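Local structure of taurine dioxygenase (Burkholderia ambifaria, 5VN6) at residues A[136-141]-A[238-243]; A[154-159]-A[216-221]; A[160-165]-A[176-181]; A[211-216]-A[227-232]. The protein probably catalyses the iron- and 2-oxoglutarate-dependent oxygenation of taurine. All blocks are in the same frame, centred on the assembly; numbering follows the deposited sequence.

How the contacts relate
All four contacts fall between residues 136 and 243. Contact 1 lies closest to the centre of the chain: its two segments bracket the other three contacts in sequence, and its centre is about 21 to 26 Å from their centres. Contacts 2 and 4 form one cluster, with centres about 5 Å apart and Pro216 in common; the side chain of Asn212 ties them together by probable hydrogen bonds to Arg157 N and Asp155 O. Contact 3 starts where contact 2's first segment ends, yet their centres are about 24 Å apart. The four-stranded antiparallel sheet containing strands 157-160 and 207-210 connects contacts 2, 3 and 4, while contact 1 joins the strand 133-137/helix 138-143 junction to the loop after helix 228-237, near the metal site.

Contact 1. Residues A[136-141]-A[238-243]; sequences ANMVLA and GQAAIP
A single water bridges Gln239 and Ala141, giving one hydrogen to each: Gln239 OE1 accepts at 2.6 Å from the water oxygen and Ala141 O at 2.8 Å. The other end of that amide, Gln239 NE2, bonds to Tyr235 O, so both sides of the group are engaged. Next to the bridge the aliphatic root of the glutamine packs on helix 138-143, with Gln239 CB 4.1 Å from Ala141 CB. The rest of the interface is apolar. Ala240 CB sits 4.0 Å from Met138 SD, which reaches it because the methionine chain folds back at both chi2 (-48°) and chi3 (-66°). Ala240 CB also lies 4.3 Å from Ala136 CB. The strand-to-helix junction on this side is set by Asn137, the N-cap, whose OD1 takes a bond from Leu140 N at 2.9 Å, nearly straight at the hydrogen but with the donor standing above the carbonyl plane, and a weak one from Val139 N. The Ala136 side chain is about 7 Å from that of His266, a magnesium ligand on the neighbouring strand 264-268. One water-mediated bridge and alanine-methionine packing imply a close, mostly apolar join between the 3-10 segment 238-241 and the strand that flanks a metal ligand.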
loop_
_atom_site.group_PDB
_atom_site.type_symbol
_atom_site.label_atom_id
_atom_site.label_comp_id
_atom_site.label_asym_id
_atom_site.label_seq_id
_atom_site.Cartn_x
_atom_site.Cartn_y
_atom_site.Cartn_z
ATOM N N ALA A 136 7.835 -1.041 -4.461
ATOM C CA ALA A 136 8.345 -0.261 -3.346
ATOM C C ALA A 136 9.837 -0.004 -3.556
ATOM O O ALA A 136 10.562 -0.865 -4.064
ATOM C CB ALA A 136 8.110 -0.976 -2.005
ATOM N N ASN A 137 10.280 1.194 -3.190
ATOM C CA ASN A 137 11.664 1.632 -3.369
ATOM C C ASN A 137 12.447 1.215 -2.126
ATOM O O ASN A 137 12.345 1.844 -1.074
ATOM C CB ASN A 137 11.698 3.140 -3.601
ATOM C CG ASN A 137 13.101 3.691 -3.795
ATOM O OD1 ASN A 137 14.094 3.104 -3.365
ATOM N ND2 ASN A 137 13.184 4.845 -4.443
ATOM N N MET A 138 13.223 0.137 -2.226
ATOM C CA MET A 138 13.969 -0.302 -1.049
ATOM C C MET A 138 15.290 0.442 -0.868
ATOM O O MET A 138 15.986 0.199 0.123
ATOM C CB MET A 138 14.210 -1.818 -1.112
ATOM C CG MET A 138 12.919 -2.612 -1.262
ATOM S SD MET A 138 11.588 -2.131 -0.107
ATOM C CE MET A 138 12.348 -2.645 1.449
ATOM N N VAL A 139 15.664 1.314 -1.807
ATOM C CA VAL A 139 16.764 2.255 -1.570
ATOM C C VAL A 139 16.328 3.320 -0.566
ATOM O O VAL A 139 17.009 3.603 0.431
ATOM C CB VAL A 139 17.217 2.891 -2.900
ATOM C CG1 VAL A 139 18.209 4.068 -2.660
ATOM C CG2 VAL A 139 17.820 1.825 -3.854
ATOM N N LEU A 140 15.162 3.909 -0.813
ATOM C CA LEU A 140 14.571 4.844 0.130
ATOM C C LEU A 140 14.256 4.173 1.471
ATOM O O LEU A 140 14.424 4.784 2.538
ATOM C CB LEU A 140 13.310 5.432 -0.504
ATOM C CG LEU A 140 12.750 6.728 0.018
ATOM C CD1 LEU A 140 13.882 7.781 -0.004
ATOM C CD2 LEU A 140 11.582 7.125 -0.887
ATOM N N ALA A 141 13.779 2.925 1.446
ATOM C CA ALA A 141 13.487 2.251 2.710
ATOM C C ALA A 141 14.737 2.132 3.573
ATOM O O ALA A 141 14.673 2.313 4.799
ATOM C CB ALA A 141 12.887 0.870 2.457
ATOM N N GLY A 238 8.713 -5.136 6.938
ATOM C CA GLY A 238 7.541 -4.273 6.934
ATOM C C GLY A 238 7.784 -2.875 6.383
ATOM O O GLY A 238 6.823 -2.113 6.231
ATOM N N GLN A 239 9.040 -2.493 6.163
ATOM C CA GLN A 239 9.309 -1.183 5.577
ATOM C C GLN A 239 8.723 -1.092 4.176
ATOM O O GLN A 239 8.338 -0.003 3.738
ATOM C CB GLN A 239 10.831 -0.895 5.565
ATOM C CG GLN A 239 11.504 -0.834 6.966
ATOM C CD GLN A 239 10.889 0.256 7.896
ATOM O OE1 GLN A 239 10.918 1.453 7.577
ATOM N NE2 GLN A 239 10.335 -0.169 9.034
ATOM N N ALA A 240 8.615 -2.228 3.467
ATOM C CA ALA A 240 8.032 -2.199 2.130
ATOM C C ALA A 240 6.556 -1.851 2.164
ATOM O O ALA A 240 5.994 -1.513 1.122
ATOM C CB ALA A 240 8.197 -3.543 1.410
ATOM N N ALA A 241 5.901 -1.950 3.316
ATOM C CA ALA A 241 4.483 -1.636 3.390
ATOM C C ALA A 241 4.206 -0.138 3.604
ATOM O O ALA A 241 3.041 0.253 3.769
ATOM C CB ALA A 241 3.826 -2.472 4.491
ATOM N N ILE A 242 5.229 0.710 3.574
ATOM C CA ILE A 242 5.074 2.134 3.855
ATOM C C ILE A 242 4.654 2.839 2.564
ATOM O O ILE A 242 5.430 2.842 1.595
ATOM C CB ILE A 242 6.361 2.739 4.436
ATOM C CG1 ILE A 242 6.585 2.203 5.854
ATOM C CG2 ILE A 242 6.301 4.285 4.416
ATOM C CD1 ILE A 242 7.993 2.475 6.436
ATOM N N PRO A 243 3.467 3.445 2.512
ATOM C CA PRO A 243 2.998 4.015 1.240
ATOM C C PRO A 243 3.928 5.054 0.642
ATOM O O PRO A 243 3.954 5.200 -0.590
ATOM C CB PRO A 243 1.636 4.616 1.611
ATOM C CG PRO A 243 1.177 3.756 2.773
ATOM C CD PRO A 243 2.436 3.501 3.561
HETATM O O HOH W 1 12.411 3.094 6.190
#

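Contact 2. Residues A[154-159]-A[216-221]; sequences ADLRAR and PARVRV
Where the chain enters strand 157-160 of the four-stranded antiparallel sheet, Asp155 and Leu156 receive Arg218 from the long loop after strand 207-210, in a salt bridge backed by an apolar cover. The arginine runs extended from CG to NE, which carries its guanidinium across to the sheet end. There Arg218 NH1 donates to Asp155 OD1 at 2.8 Å, with an N-H...O angle of 155°. The oxygen lies almost in the guanidinium plane, and the nitrogen comes in on the syn side of the carboxylate. The two planes are 72° apart and only OD1 is within bonding distance of NH1, so this is not a paired two-point fork. Leu156 supplies the second component: its CD2 methyl lies over one face of the guanidinium, at its centre, 3.5 Å from Arg218 CZ, the two side chains running past each other in opposite directions. Further bonds fix the rotation of the group, from NH1 to Gln152 O and from NH2 to Phe213 O, joining helix 147-153 to the loop. A water at the guanidinium edge also bridges the pair, accepting from Arg218 NH2 at 2.8 Å and donating to Asp155 OD1 at 3.2 Å.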
loop_
_atom_site.group_PDB
_atom_site.type_symbol
_atom_site.label_atom_id
_atom_site.label_comp_id
_atom_site.label_asym_id
_atom_site.label_seq_id
_atom_site.Cartn_x
_atom_site.Cartn_y
_atom_site.Cartn_z
ATOM N N ALA A 154 24.191 -3.273 9.778
ATOM C CA ALA A 154 25.220 -3.044 8.764
ATOM C C ALA A 154 25.878 -4.338 8.283
ATOM O O ALA A 154 26.029 -4.545 7.075
ATOM C CB ALA A 154 26.273 -2.077 9.305
ATOM N N ASP A 155 26.241 -5.241 9.197
ATOM C CA ASP A 155 26.921 -6.473 8.802
ATOM C C ASP A 155 26.010 -7.704 8.817
ATOM O O ASP A 155 26.497 -8.825 8.634
ATOM C CB ASP A 155 28.167 -6.710 9.680
ATOM C CG ASP A 155 27.842 -6.882 11.162
ATOM O OD1 ASP A 155 26.691 -7.220 11.512
ATOM O OD2 ASP A 155 28.746 -6.648 11.993
ATOM N N LEU A 156 24.707 -7.528 9.008
ATOM C CA LEU A 156 23.817 -8.672 9.078
ATOM C C LEU A 156 23.679 -9.347 7.718
ATOM O O LEU A 156 23.689 -8.700 6.673
ATOM C CB LEU A 156 22.430 -8.245 9.586
ATOM C CG LEU A 156 22.321 -7.929 11.077
ATOM C CD1 LEU A 156 20.878 -7.494 11.469
ATOM C CD2 LEU A 156 22.793 -9.145 11.901
ATOM N N ARG A 157 23.529 -10.666 7.751
ATOM C CA ARG A 157 23.214 -11.475 6.584
ATOM C C ARG A 157 22.014 -12.335 6.947
ATOM O O ARG A 157 21.759 -12.603 8.123
ATOM C CB ARG A 157 24.402 -12.346 6.148
ATOM C CG ARG A 157 25.692 -11.549 5.992
ATOM C CD ARG A 157 26.933 -12.396 5.610
ATOM N NE ARG A 157 26.757 -13.119 4.358
ATOM C CZ ARG A 157 26.781 -12.537 3.160
ATOM N NH1 ARG A 157 26.958 -11.222 3.064
ATOM N NH2 ARG A 157 26.611 -13.259 2.059
ATOM N N ALA A 158 21.269 -12.770 5.935
ATOM C CA ALA A 158 20.013 -13.468 6.194
ATOM C C ALA A 158 19.748 -14.448 5.064
ATOM O O ALA A 158 20.286 -14.301 3.965
ATOM C CB ALA A 158 18.854 -12.474 6.333
ATOM N N ARG A 159 18.910 -15.454 5.335
ATOM C CA ARG A 159 18.630 -16.501 4.356
ATOM C C ARG A 159 17.234 -16.346 3.753
ATOM O O ARG A 159 16.285 -15.959 4.450
ATOM C CB ARG A 159 18.823 -17.894 4.964
ATOM C CG ARG A 159 20.307 -18.326 4.879
ATOM C CD ARG A 159 20.610 -19.748 5.338
ATOM N NE ARG A 159 22.043 -19.901 5.585
ATOM C CZ ARG A 159 22.966 -20.106 4.642
ATOM N NH1 ARG A 159 22.626 -20.209 3.369
ATOM N NH2 ARG A 159 24.242 -20.208 4.975
ATOM N N PRO A 216 27.901 -10.854 20.889
ATOM C CA PRO A 216 27.884 -10.184 22.201
ATOM C C PRO A 216 27.421 -8.736 22.146
ATOM O O PRO A 216 26.923 -8.220 23.154
ATOM C CB PRO A 216 29.345 -10.279 22.661
ATOM C CG PRO A 216 29.895 -11.465 21.933
ATOM C CD PRO A 216 29.222 -11.432 20.583
ATOM N N ALA A 217 27.564 -8.065 21.002
ATOM C CA ALA A 217 27.108 -6.689 20.884
ATOM C C ALA A 217 25.590 -6.605 20.893
ATOM O O ALA A 217 25.024 -5.616 21.374
ATOM C CB ALA A 217 27.670 -6.064 19.609
ATOM N N ARG A 218 24.913 -7.642 20.403
ATOM C CA ARG A 218 23.463 -7.610 20.301
ATOM C C ARG A 218 22.745 -8.440 21.354
ATOM O O ARG A 218 21.559 -8.211 21.582
ATOM C CB ARG A 218 23.019 -8.110 18.926
ATOM C CG ARG A 218 23.549 -7.322 17.764
ATOM C CD ARG A 218 22.951 -7.861 16.485
ATOM N NE ARG A 218 23.464 -7.143 15.329
ATOM C CZ ARG A 218 24.470 -7.577 14.585
ATOM N NH1 ARG A 218 24.871 -6.860 13.546
ATOM N NH2 ARG A 218 25.054 -8.746 14.866
ATOM N N VAL A 219 23.405 -9.398 21.992
ATOM C CA VAL A 219 22.702 -10.374 22.816
ATOM C C VAL A 219 23.288 -10.357 24.222
ATOM O O VAL A 219 24.430 -10.789 24.436
ATOM C CB VAL A 219 22.758 -11.782 22.208
ATOM C CG1 VAL A 219 22.188 -12.822 23.187
ATOM C CG2 VAL A 219 22.007 -11.799 20.877
ATOM N N ARG A 220 22.485 -9.899 25.186
ATOM C CA ARG A 220 22.812 -10.007 26.602
ATOM C C ARG A 220 22.224 -11.293 27.177
ATOM O O ARG A 220 22.909 -12.060 27.865
ATOM C CB ARG A 220 22.269 -8.788 27.374
ATOM C CG ARG A 220 22.361 -7.417 26.658
ATOM C CD ARG A 220 21.307 -6.400 27.208
ATOM N NE ARG A 220 19.935 -6.919 27.058
ATOM C CZ ARG A 220 18.843 -6.387 27.609
ATOM N NH1 ARG A 220 18.931 -5.296 28.368
ATOM N NH2 ARG A 220 17.656 -6.942 27.396
ATOM N N VAL A 221 20.944 -11.531 26.895
ATOM C CA VAL A 221 20.224 -12.697 27.375
ATOM C C VAL A 221 19.450 -13.282 26.197
ATOM O O VAL A 221 19.297 -12.648 25.150
ATOM C CB VAL A 221 19.276 -12.357 28.553
ATOM C CG1 VAL A 221 20.059 -11.782 29.740
ATOM C CG2 VAL A 221 18.175 -11.366 28.099
HETATM O O HOH W 2 27.000 -9.925 13.260
#

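Contact 3. Residues A[160-165]-A[176-181]; sequences HSIEAS and LALKAQ
Glu163 and Lys179 both start with CG anti to the backbone N (chi1 172° and 180°) and run out in extended chains that cross obliquely, until a bend at the last lysine torsion (chi4 73°) brings NZ over the carboxylate. The pair links helix 172-181 to the turn that follows strand 157-160, a turn built on an ST motif: Ser161 OG accepts from Ala164 N at 2.9 Å. Ser165 OG closes the same turn by donating to Ser161 O, in the carbonyl plane on a lone pair. Across the contact, Lys179 NZ donates to Glu163 OE1 at 2.6 Å, a salt bridge in which the nitrogen stands well above the carboxylate plane. The methylenes of the lysine lie along the acid as well, with Lys179 CD 3.6 Å from Glu163 CD. Each charge has a second partner, for OE2 of the glutamate meets Arg175 and NZ of the lysine meets Asp184, which makes a small ionic chain that would probably keep both groups ionised. Beside OE2 runs Leu176, pointing the same way as the glutamate. Next to the salt bridge the contact is apolar: the buried Ile162, which also touches Trp111, meets Leu178 at about a right angle, its CG2 methyl 4.0 Å from Leu178 CG.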
loop_
_atom_site.group_PDB
_atom_site.type_symbol
_atom_site.label_atom_id
_atom_site.label_comp_id
_atom_site.label_asym_id
_atom_site.label_seq_id
_atom_site.Cartn_x
_atom_site.Cartn_y
_atom_site.Cartn_z
ATOM N N HIS A 160 17.141 -16.620 2.444
ATOM C CA HIS A 160 15.925 -16.502 1.636
ATOM C C HIS A 160 15.583 -17.875 1.085
ATOM O O HIS A 160 16.415 -18.493 0.412
ATOM C CB HIS A 160 16.127 -15.530 0.478
ATOM C CG HIS A 160 16.607 -14.180 0.895
ATOM N ND1 HIS A 160 15.985 -13.022 0.492
ATOM C CD2 HIS A 160 17.643 -13.801 1.681
ATOM C CE1 HIS A 160 16.623 -11.984 0.999
ATOM N NE2 HIS A 160 17.624 -12.426 1.739
ATOM N N SER A 161 14.370 -18.346 1.349
ATOM C CA SER A 161 14.073 -19.764 1.209
ATOM C C SER A 161 12.942 -19.992 0.221
ATOM O O SER A 161 11.856 -19.433 0.377
ATOM C CB SER A 161 13.707 -20.378 2.570
ATOM O OG SER A 161 13.142 -21.658 2.398
ATOM N N ILE A 162 13.180 -20.850 -0.773
ATOM C CA ILE A 162 12.041 -21.279 -1.569
ATOM C C ILE A 162 11.321 -22.410 -0.848
ATOM O O ILE A 162 10.105 -22.591 -1.023
ATOM C CB ILE A 162 12.461 -21.685 -2.994
ATOM C CG1 ILE A 162 11.222 -21.813 -3.880
ATOM C CG2 ILE A 162 13.199 -23.027 -2.986
ATOM C CD1 ILE A 162 11.526 -21.960 -5.347
ATOM N N GLU A 163 12.050 -23.163 -0.013
ATOM C CA GLU A 163 11.442 -24.233 0.773
ATOM C C GLU A 163 10.247 -23.736 1.577
ATOM O O GLU A 163 9.189 -24.376 1.595
ATOM C CB GLU A 163 12.470 -24.855 1.722
ATOM C CG GLU A 163 11.799 -25.817 2.677
ATOM C CD GLU A 163 12.709 -26.402 3.731
ATOM O OE1 GLU A 163 13.603 -25.702 4.239
ATOM O OE2 GLU A 163 12.518 -27.588 4.048
ATOM N N ALA A 164 10.415 -22.610 2.280
ATOM C CA ALA A 164 9.408 -22.110 3.209
ATOM C C ALA A 164 8.336 -21.258 2.539
ATOM O O ALA A 164 7.359 -20.880 3.202
ATOM C CB ALA A 164 10.079 -21.311 4.338
ATOM N N SER A 165 8.488 -20.936 1.259
ATOM C CA SER A 165 7.434 -20.204 0.566
ATOM C C SER A 165 6.736 -21.143 -0.417
ATOM O O SER A 165 5.683 -21.703 -0.093
ATOM C CB SER A 165 8.000 -18.959 -0.132
ATOM O OG SER A 165 9.171 -19.269 -0.882
ATOM N N LEU A 176 11.283 -31.234 0.215
ATOM C CA LEU A 176 12.700 -31.431 0.511
ATOM C C LEU A 176 13.536 -31.523 -0.764
ATOM O O LEU A 176 14.660 -31.007 -0.809
ATOM C CB LEU A 176 12.888 -32.670 1.390
ATOM C CG LEU A 176 12.321 -32.625 2.812
ATOM C CD1 LEU A 176 12.839 -33.815 3.622
ATOM C CD2 LEU A 176 12.678 -31.310 3.512
ATOM N N ALA A 177 13.011 -32.180 -1.806
ATOM C CA ALA A 177 13.698 -32.197 -3.097
ATOM C C ALA A 177 13.867 -30.785 -3.644
ATOM O O ALA A 177 14.942 -30.420 -4.133
ATOM C CB ALA A 177 12.928 -33.065 -4.097
ATOM N N LEU A 178 12.812 -29.975 -3.564
ATOM C CA LEU A 178 12.923 -28.584 -3.987
ATOM C C LEU A 178 14.020 -27.867 -3.209
ATOM O O LEU A 178 14.804 -27.100 -3.782
ATOM C CB LEU A 178 11.583 -27.884 -3.807
ATOM C CG LEU A 178 11.545 -26.433 -4.287
ATOM C CD1 LEU A 178 11.578 -26.420 -5.812
ATOM C CD2 LEU A 178 10.301 -25.755 -3.749
ATOM N N LYS A 179 14.103 -28.114 -1.904
ATOM C CA LYS A 179 15.138 -27.477 -1.093
ATOM C C LYS A 179 16.531 -27.913 -1.532
ATOM O O LYS A 179 17.455 -27.094 -1.586
ATOM C CB LYS A 179 14.917 -27.796 0.386
ATOM C CG LYS A 179 15.950 -27.184 1.329
ATOM C CD LYS A 179 15.829 -27.791 2.726
ATOM C CE LYS A 179 16.744 -27.091 3.717
ATOM N NZ LYS A 179 16.208 -25.728 4.046
ATOM N N ALA A 180 16.705 -29.206 -1.822
ATOM C CA ALA A 180 17.996 -29.690 -2.298
ATOM C C ALA A 180 18.365 -29.028 -3.617
ATOM O O ALA A 180 19.528 -28.692 -3.851
ATOM C CB ALA A 180 17.976 -31.215 -2.438
ATOM N N GLN A 181 17.378 -28.829 -4.489
ATOM C CA GLN A 181 17.623 -28.155 -5.758
ATOM C C GLN A 181 18.039 -26.697 -5.553
ATOM O O GLN A 181 18.914 -26.197 -6.268
ATOM C CB GLN A 181 16.373 -28.268 -6.626
ATOM C CG GLN A 181 16.474 -27.689 -8.008
ATOM C CD GLN A 181 15.193 -27.903 -8.792
ATOM O OE1 GLN A 181 14.205 -28.406 -8.257
ATOM N NE2 GLN A 181 15.202 -27.519 -10.062
#

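Contact 4. Residues A[211-216]-A[227-232]; sequences TNFHTP and PGAGQL
Aromatic contact comes first: the methyl of Ala229, on the first turn of helix 228-237, lies over one face of the Phe213 ring in a CH-pi interaction. Ala229 CB stands 3.7 Å from the ring centroid, 18° off the normal and shifted toward the rim, with Phe213 CD2 its nearest ring atom at 3.6 Å. The ring reaches the helix because Phe213 extends straight from the loop, CG being anti to the backbone N (chi1 -179°). Apolar contact follows at the rim, where the CD2 methyl of Leu232, one helical turn beyond Gly228, approaches Phe213 CE1 near the ring plane at 3.9 Å. Leu156 and Gln152 also touch both Phe213 and Leu232, while Phe210 of strand 207-210 packs on Ala229 and Leu232, so the ring belongs to a largely apolar cluster between sheet and helices. Main-chain bonds shape the two sides separately. On the helix, Gln231 N donates to Pro227 O and Leu232 N to Gly228 O; on the loop, an inverse gamma turn centred on His214 follows the phenylalanine. Across the interface itself the contact is apolar, with one CH-pi interaction, which implies that the loop is held to the helix here by the fit of one buried ring against a methyl and a leucine branch, not by polar bonds.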
loop_
_atom_site.group_PDB
_atom_site.type_symbol
_atom_site.label_atom_id
_atom_site.label_comp_id
_atom_site.label_asym_id
_atom_site.label_seq_id
_atom_site.Cartn_x
_atom_site.Cartn_y
_atom_site.Cartn_z
ATOM N N THR A 211 21.354 -14.931 9.984
ATOM C CA THR A 211 22.297 -15.998 10.297
ATOM C C THR A 211 23.424 -15.564 11.217
ATOM O O THR A 211 24.067 -16.426 11.826
ATOM C CB THR A 211 22.923 -16.562 9.017
ATOM O OG1 THR A 211 23.437 -15.486 8.221
ATOM C CG2 THR A 211 21.913 -17.378 8.204
ATOM N N ASN A 212 23.701 -14.261 11.325
ATOM C CA ASN A 212 24.863 -13.796 12.078
ATOM C C ASN A 212 24.480 -12.696 13.062
ATOM O O ASN A 212 25.278 -11.794 13.343
ATOM C CB ASN A 212 25.982 -13.330 11.132
ATOM C CG ASN A 212 25.551 -12.174 10.214
ATOM O OD1 ASN A 212 24.356 -11.807 10.133
ATOM N ND2 ASN A 212 26.533 -11.583 9.528
ATOM N N PHE A 213 23.256 -12.778 13.599
ATOM C CA PHE A 213 22.746 -11.807 14.561
ATOM C C PHE A 213 23.302 -12.037 15.962
ATOM O O PHE A 213 23.604 -11.075 16.679
ATOM C CB PHE A 213 21.216 -11.880 14.583
ATOM C CG PHE A 213 20.566 -10.911 15.533
ATOM C CD1 PHE A 213 20.147 -9.659 15.089
ATOM C CD2 PHE A 213 20.381 -11.252 16.879
ATOM C CE1 PHE A 213 19.559 -8.761 15.960
ATOM C CE2 PHE A 213 19.793 -10.360 17.761
ATOM C CZ PHE A 213 19.373 -9.107 17.300
ATOM N N HIS A 214 23.413 -13.298 16.382
ATOM C CA HIS A 214 23.719 -13.620 17.770
ATOM C C HIS A 214 25.192 -13.331 18.078
ATOM O O HIS A 214 26.050 -14.205 17.921
ATOM C CB HIS A 214 23.343 -15.081 18.030
ATOM C CG HIS A 214 23.210 -15.445 19.477
ATOM N ND1 HIS A 214 24.131 -15.068 20.430
ATOM C CD2 HIS A 214 22.318 -16.244 20.113
ATOM C CE1 HIS A 214 23.785 -15.576 21.603
ATOM N NE2 HIS A 214 22.689 -16.295 21.437
ATOM N N THR A 215 25.495 -12.100 18.474
ATOM C CA THR A 215 26.825 -11.624 18.823
ATOM C C THR A 215 26.766 -10.958 20.188
ATOM O O THR A 215 25.696 -10.518 20.624
ATOM C CB THR A 215 27.349 -10.606 17.792
ATOM O OG1 THR A 215 26.528 -9.430 17.832
ATOM C CG2 THR A 215 27.339 -11.191 16.372
ATOM N N PRO A 216 27.901 -10.854 20.889
ATOM C CA PRO A 216 27.884 -10.184 22.201
ATOM C C PRO A 216 27.421 -8.736 22.146
ATOM O O PRO A 216 26.923 -8.220 23.154
ATOM C CB PRO A 216 29.345 -10.279 22.661
ATOM C CG PRO A 216 29.895 -11.465 21.933
ATOM C CD PRO A 216 29.222 -11.432 20.583
ATOM N N PRO A 227 12.828 -13.874 20.794
ATOM C CA PRO A 227 12.332 -13.325 19.528
ATOM C C PRO A 227 13.052 -12.091 18.969
ATOM O O PRO A 227 12.625 -11.597 17.923
ATOM C CB PRO A 227 10.890 -12.916 19.892
ATOM C CG PRO A 227 11.009 -12.442 21.341
ATOM C CD PRO A 227 12.077 -13.346 21.960
ATOM N N GLY A 228 14.108 -11.621 19.631
ATOM C CA GLY A 228 14.682 -10.328 19.281
ATOM C C GLY A 228 15.094 -10.233 17.828
ATOM O O GLY A 228 14.775 -9.261 17.148
ATOM N N ALA A 229 15.817 -11.246 17.333
ATOM C CA ALA A 229 16.255 -11.222 15.942
ATOM C C ALA A 229 15.069 -11.225 14.985
ATOM O O ALA A 229 15.045 -10.462 14.009
ATOM C CB ALA A 229 17.195 -12.399 15.657
ATOM N N GLY A 230 14.077 -12.079 15.244
ATOM C CA GLY A 230 12.898 -12.113 14.392
ATOM C C GLY A 230 12.099 -10.819 14.423
ATOM O O GLY A 230 11.503 -10.429 13.421
ATOM N N GLN A 231 12.063 -10.145 15.571
ATOM C CA GLN A 231 11.354 -8.874 15.643
ATOM C C GLN A 231 12.020 -7.813 14.760
ATOM O O GLN A 231 11.337 -7.044 14.069
ATOM C CB GLN A 231 11.258 -8.433 17.107
ATOM C CG GLN A 231 10.222 -9.242 17.928
ATOM C CD GLN A 231 10.303 -8.963 19.436
ATOM O OE1 GLN A 231 11.323 -8.507 19.926
ATOM N NE2 GLN A 231 9.212 -9.204 20.157
ATOM N N LEU A 232 13.351 -7.770 14.749
ATOM C CA LEU A 232 14.043 -6.835 13.870
ATOM C C LEU A 232 13.770 -7.153 12.412
ATOM O O LEU A 232 13.533 -6.243 11.602
ATOM C CB LEU A 232 15.555 -6.865 14.141
ATOM C CG LEU A 232 16.431 -6.006 13.209
ATOM C CD1 LEU A 232 16.069 -4.514 13.281
ATOM C CD2 LEU A 232 17.914 -6.216 13.524
#